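Local structure of GH62 arabinofuranosidase (Podospora anserina, 4N4B) at residues G70-F78 / A87-A95. The protein probably hydrolyses terminal non-reducing alpha-L-arabinofuranoside residues from arabinose-substituted xylan, as an alpha-L-arabinofuranosidase of glycoside hydrolase family 62. Residues are numbered along the deposited sequence; the frame is centred on the assembly and turned at random.
Sequences GYNLVYFTF and ATFYYLDQA
Tyr-75 and Tyr-90 form a hydrogen-bonded antiparallel pair where strand 70-78 meets the short outermost strand 90-91 of a four-stranded blade in the beta-propeller. Their amides and carbonyls bond both ways, Tyr-90 N reaching Tyr-75 O at 2.8 Å. The two rings meet obliquely through CD2 atoms 4.0 Å apart, so flat aromatic side chains suit this face. On this same face Leu-92, the residue with most surface buried here, lays CD2 against Tyr-75 CB and CD1 against Leu-73 CB; its side chain also packs on Leu-118 of the blade that follows in sequence. Val-74 lies on the other face, opposite Tyr-91. With CG2 anti to the backbone N, this compact branched residue sets that methyl 3.6 Å from Phe-89 CB and also against Tyr-91 CD1. Farther along, Phe-89 CE1 lies over one face of the Phe-76 ring, the planes inclined at 38°. Where the chain enters the 3-10 segment 92-94, asparagine fits as an acceptor: Asn-72 OD1 takes Leu-73 N at 2.8 Å and a water that also donates to Leu-73 O and accepts from Asp-93 N. Without that amide, as with an alanine here, the water would probably be less firmly fixed and Leu-73 N would lose its side-chain acceptor. Leu-92 N donates to Leu-73 O at 3.0 Å, so that carbonyl oxygen takes one bond from an amide and another from the water.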
loop_
_atom_site.group_PDB
_atom_site.type_symbol
_atom_site.label_atom_id
_atom_site.label_comp_id
_atom_site.label_asym_id
_atom_site.label_seq_id
_atom_site.Cartn_x
_atom_site.Cartn_y
_atom_site.Cartn_z
ATOM N N GLY A 70 15.577 -3.574 -11.433
ATOM C CA GLY A 70 14.324 -2.903 -11.620
ATOM C C GLY A 70 13.203 -3.520 -10.832
ATOM O O GLY A 70 13.368 -4.427 -10.133
ATOM N N TYR A 71 12.054 -2.912 -11.046
ATOM C CA TYR A 71 10.804 -3.238 -10.361
ATOM C C TYR A 71 9.709 -3.516 -11.377
ATOM O O TYR A 71 9.584 -2.864 -12.350
ATOM C CB TYR A 71 10.341 -2.067 -9.470
ATOM C CG TYR A 71 11.066 -1.891 -8.155
ATOM C CD1 TYR A 71 12.359 -1.510 -8.123
ATOM C CD2 TYR A 71 10.435 -2.101 -6.971
ATOM C CE1 TYR A 71 13.004 -1.326 -6.920
ATOM C CE2 TYR A 71 11.086 -1.932 -5.793
ATOM C CZ TYR A 71 12.352 -1.579 -5.774
ATOM O OH TYR A 71 12.945 -1.386 -4.544
ATOM N N ASN A 72 8.926 -4.531 -11.078
ATOM C CA ASN A 72 7.707 -4.782 -11.807
ATOM C C ASN A 72 6.683 -5.391 -10.832
ATOM O O ASN A 72 6.800 -5.228 -9.713
ATOM C CB ASN A 72 8.026 -5.612 -13.090
ATOM C CG ASN A 72 6.975 -5.475 -14.206
ATOM O OD1 ASN A 72 5.990 -6.102 -14.139
ATOM N ND2 ASN A 72 7.281 -4.784 -15.250
ATOM N N LEU A 73 5.638 -5.997 -11.389
ATOM C CA LEU A 73 4.493 -6.418 -10.600
ATOM C C LEU A 73 4.152 -7.900 -10.688
ATOM O O LEU A 73 4.316 -8.485 -11.700
ATOM C CB LEU A 73 3.249 -5.594 -10.962
ATOM C CG LEU A 73 3.367 -4.089 -10.745
ATOM C CD1 LEU A 73 2.089 -3.427 -11.177
ATOM C CD2 LEU A 73 3.566 -3.734 -9.286
ATOM N N VAL A 74 3.655 -8.449 -9.591
ATOM C CA VAL A 74 3.249 -9.853 -9.579
ATOM C C VAL A 74 1.881 -9.990 -8.919
ATOM O O VAL A 74 1.575 -9.253 -8.035
ATOM C CB VAL A 74 4.332 -10.737 -8.891
ATOM C CG1 VAL A 74 4.464 -10.419 -7.371
ATOM C CG2 VAL A 74 4.064 -12.233 -9.077
ATOM N N TYR A 75 1.109 -10.974 -9.399
ATOM C CA TYR A 75 -0.209 -11.377 -8.813
ATOM C C TYR A 75 -0.110 -12.784 -8.265
ATOM O O TYR A 75 0.517 -13.680 -8.873
ATOM C CB TYR A 75 -1.255 -11.382 -9.927
ATOM C CG TYR A 75 -2.603 -11.949 -9.528
ATOM C CD1 TYR A 75 -3.437 -11.330 -8.632
ATOM C CD2 TYR A 75 -3.001 -13.186 -10.042
ATOM C CE1 TYR A 75 -4.606 -11.892 -8.246
ATOM C CE2 TYR A 75 -4.225 -13.771 -9.722
ATOM C CZ TYR A 75 -4.992 -13.148 -8.835
ATOM O OH TYR A 75 -6.248 -13.699 -8.466
ATOM N N PHE A 76 -0.698 -13.002 -7.141
ATOM C CA PHE A 76 -0.874 -14.352 -6.601
ATOM C C PHE A 76 -2.095 -14.406 -5.749
ATOM O O PHE A 76 -2.648 -13.401 -5.278
ATOM C CB PHE A 76 0.405 -14.852 -5.921
ATOM C CG PHE A 76 0.912 -13.992 -4.795
ATOM C CD1 PHE A 76 1.696 -12.875 -5.091
ATOM C CD2 PHE A 76 0.607 -14.275 -3.471
ATOM C CE1 PHE A 76 2.163 -12.064 -4.024
ATOM C CE2 PHE A 76 1.105 -13.442 -2.467
ATOM C CZ PHE A 76 1.851 -12.358 -2.752
ATOM N N THR A 77 -2.553 -15.645 -5.408
ATOM C CA THR A 77 -3.827 -15.883 -4.766
ATOM C C THR A 77 -3.822 -17.116 -3.911
ATOM O O THR A 77 -3.054 -18.032 -4.232
ATOM C CB THR A 77 -4.930 -15.932 -5.845
ATOM O OG1 THR A 77 -6.229 -16.143 -5.241
ATOM C CG2 THR A 77 -4.681 -16.947 -6.889
ATOM N N PHE A 78 -4.577 -17.138 -2.852
ATOM C CA PHE A 78 -4.576 -18.265 -1.945
ATOM C C PHE A 78 -5.775 -18.099 -1.057
ATOM O O PHE A 78 -6.192 -17.049 -0.790
ATOM C CB PHE A 78 -3.274 -18.284 -1.062
ATOM C CG PHE A 78 -2.957 -16.961 -0.432
ATOM C CD1 PHE A 78 -2.222 -16.042 -1.129
ATOM C CD2 PHE A 78 -3.420 -16.632 0.795
ATOM C CE1 PHE A 78 -1.943 -14.813 -0.601
ATOM C CE2 PHE A 78 -3.160 -15.395 1.325
ATOM C CZ PHE A 78 -2.430 -14.461 0.603
ATOM N N ALA A 87 1.756 -20.365 -3.275
ATOM C CA ALA A 87 0.982 -19.792 -4.325
ATOM C C ALA A 87 1.789 -19.460 -5.532
ATOM O O ALA A 87 2.908 -18.902 -5.462
ATOM C CB ALA A 87 0.278 -18.555 -3.834
ATOM N N THR A 88 1.322 -19.763 -6.756
ATOM C CA THR A 88 1.944 -19.491 -8.016
ATOM C C THR A 88 2.030 -17.959 -8.262
ATOM O O THR A 88 1.075 -17.245 -8.084
ATOM C CB THR A 88 1.158 -20.150 -9.160
ATOM O OG1 THR A 88 1.271 -21.595 -8.860
ATOM C CG2 THR A 88 1.699 -19.835 -10.530
ATOM N N PHE A 89 3.171 -17.547 -8.746
ATOM C CA PHE A 89 3.341 -16.147 -9.116
ATOM C C PHE A 89 2.955 -15.944 -10.594
ATOM O O PHE A 89 3.416 -16.652 -11.443
ATOM C CB PHE A 89 4.808 -15.741 -8.950
ATOM C CG PHE A 89 5.188 -15.327 -7.557
ATOM C CD1 PHE A 89 4.327 -15.401 -6.517
ATOM C CD2 PHE A 89 6.437 -14.883 -7.332
ATOM C CE1 PHE A 89 4.720 -15.029 -5.270
ATOM C CE2 PHE A 89 6.850 -14.507 -6.092
ATOM C CZ PHE A 89 5.988 -14.583 -5.056
ATOM N N TYR A 90 2.089 -14.983 -10.842
ATOM C CA TYR A 90 1.726 -14.579 -12.183
ATOM C C TYR A 90 2.264 -13.185 -12.424
ATOM O O TYR A 90 1.808 -12.282 -11.909
ATOM C CB TYR A 90 0.209 -14.637 -12.430
ATOM C CG TYR A 90 -0.374 -16.021 -12.197
ATOM C CD1 TYR A 90 -0.341 -16.938 -13.174
ATOM C CD2 TYR A 90 -0.888 -16.383 -11.006
ATOM C CE1 TYR A 90 -0.841 -18.214 -12.982
ATOM C CE2 TYR A 90 -1.399 -17.659 -10.801
ATOM C CZ TYR A 90 -1.368 -18.551 -11.818
ATOM O OH TYR A 90 -1.865 -19.820 -11.535
ATOM N N TYR A 91 3.301 -13.120 -13.216
ATOM C CA TYR A 91 3.998 -11.882 -13.455
ATOM C C TYR A 91 3.236 -11.004 -14.458
ATOM O O TYR A 91 2.886 -11.419 -15.512
ATOM C CB TYR A 91 5.412 -12.208 -13.963
ATOM C CG TYR A 91 6.280 -12.899 -12.895
ATOM C CD1 TYR A 91 6.809 -12.194 -11.863
ATOM C CD2 TYR A 91 6.537 -14.251 -12.954
ATOM C CE1 TYR A 91 7.546 -12.799 -10.894
ATOM C CE2 TYR A 91 7.306 -14.856 -11.975
ATOM C CZ TYR A 91 7.823 -14.120 -10.962
ATOM O OH TYR A 91 8.602 -14.726 -10.015
ATOM N N LEU A 92 2.991 -9.780 -14.066
ATOM C CA LEU A 92 2.154 -8.905 -14.871
ATOM C C LEU A 92 2.848 -8.347 -16.100
ATOM O O LEU A 92 2.219 -7.806 -16.947
ATOM C CB LEU A 92 1.539 -7.781 -14.033
ATOM C CG LEU A 92 0.686 -8.192 -12.839
ATOM C CD1 LEU A 92 -0.152 -6.988 -12.413
ATOM C CD2 LEU A 92 -0.262 -9.376 -13.169
ATOM N N ASP A 93 4.150 -8.577 -16.192
ATOM C CA ASP A 93 4.829 -8.226 -17.448
ATOM C C ASP A 93 4.389 -9.094 -18.621
ATOM O O ASP A 93 4.708 -8.758 -19.754
ATOM C CB ASP A 93 6.347 -8.161 -17.318
ATOM C CG ASP A 93 7.016 -9.470 -17.034
ATOM O OD1 ASP A 93 6.376 -10.520 -17.072
ATOM O OD2 ASP A 93 8.249 -9.459 -16.752
ATOM N N GLN A 94 3.604 -10.160 -18.353
ATOM C CA GLN A 94 3.006 -10.990 -19.395
ATOM C C GLN A 94 1.687 -10.427 -19.874
ATOM O O GLN A 94 1.200 -10.887 -20.927
ATOM C CB GLN A 94 2.815 -12.422 -18.859
ATOM C CG GLN A 94 4.115 -13.045 -18.355
ATOM C CD GLN A 94 5.206 -13.069 -19.393
ATOM O OE1 GLN A 94 6.249 -12.318 -19.386
ATOM N NE2 GLN A 94 4.977 -13.899 -20.323
ATOM N N ALA A 95 1.120 -9.465 -19.236
ATOM C CA ALA A 95 -0.039 -8.706 -19.660
ATOM C C ALA A 95 0.393 -7.537 -20.554
ATOM O O ALA A 95 1.576 -7.171 -20.551
ATOM C CB ALA A 95 -0.804 -8.150 -18.462
HETATM O O HOH W 1 6.237 -8.837 -13.757
HETATM O O HOH W 2 -1.428 -17.698 -7.094
#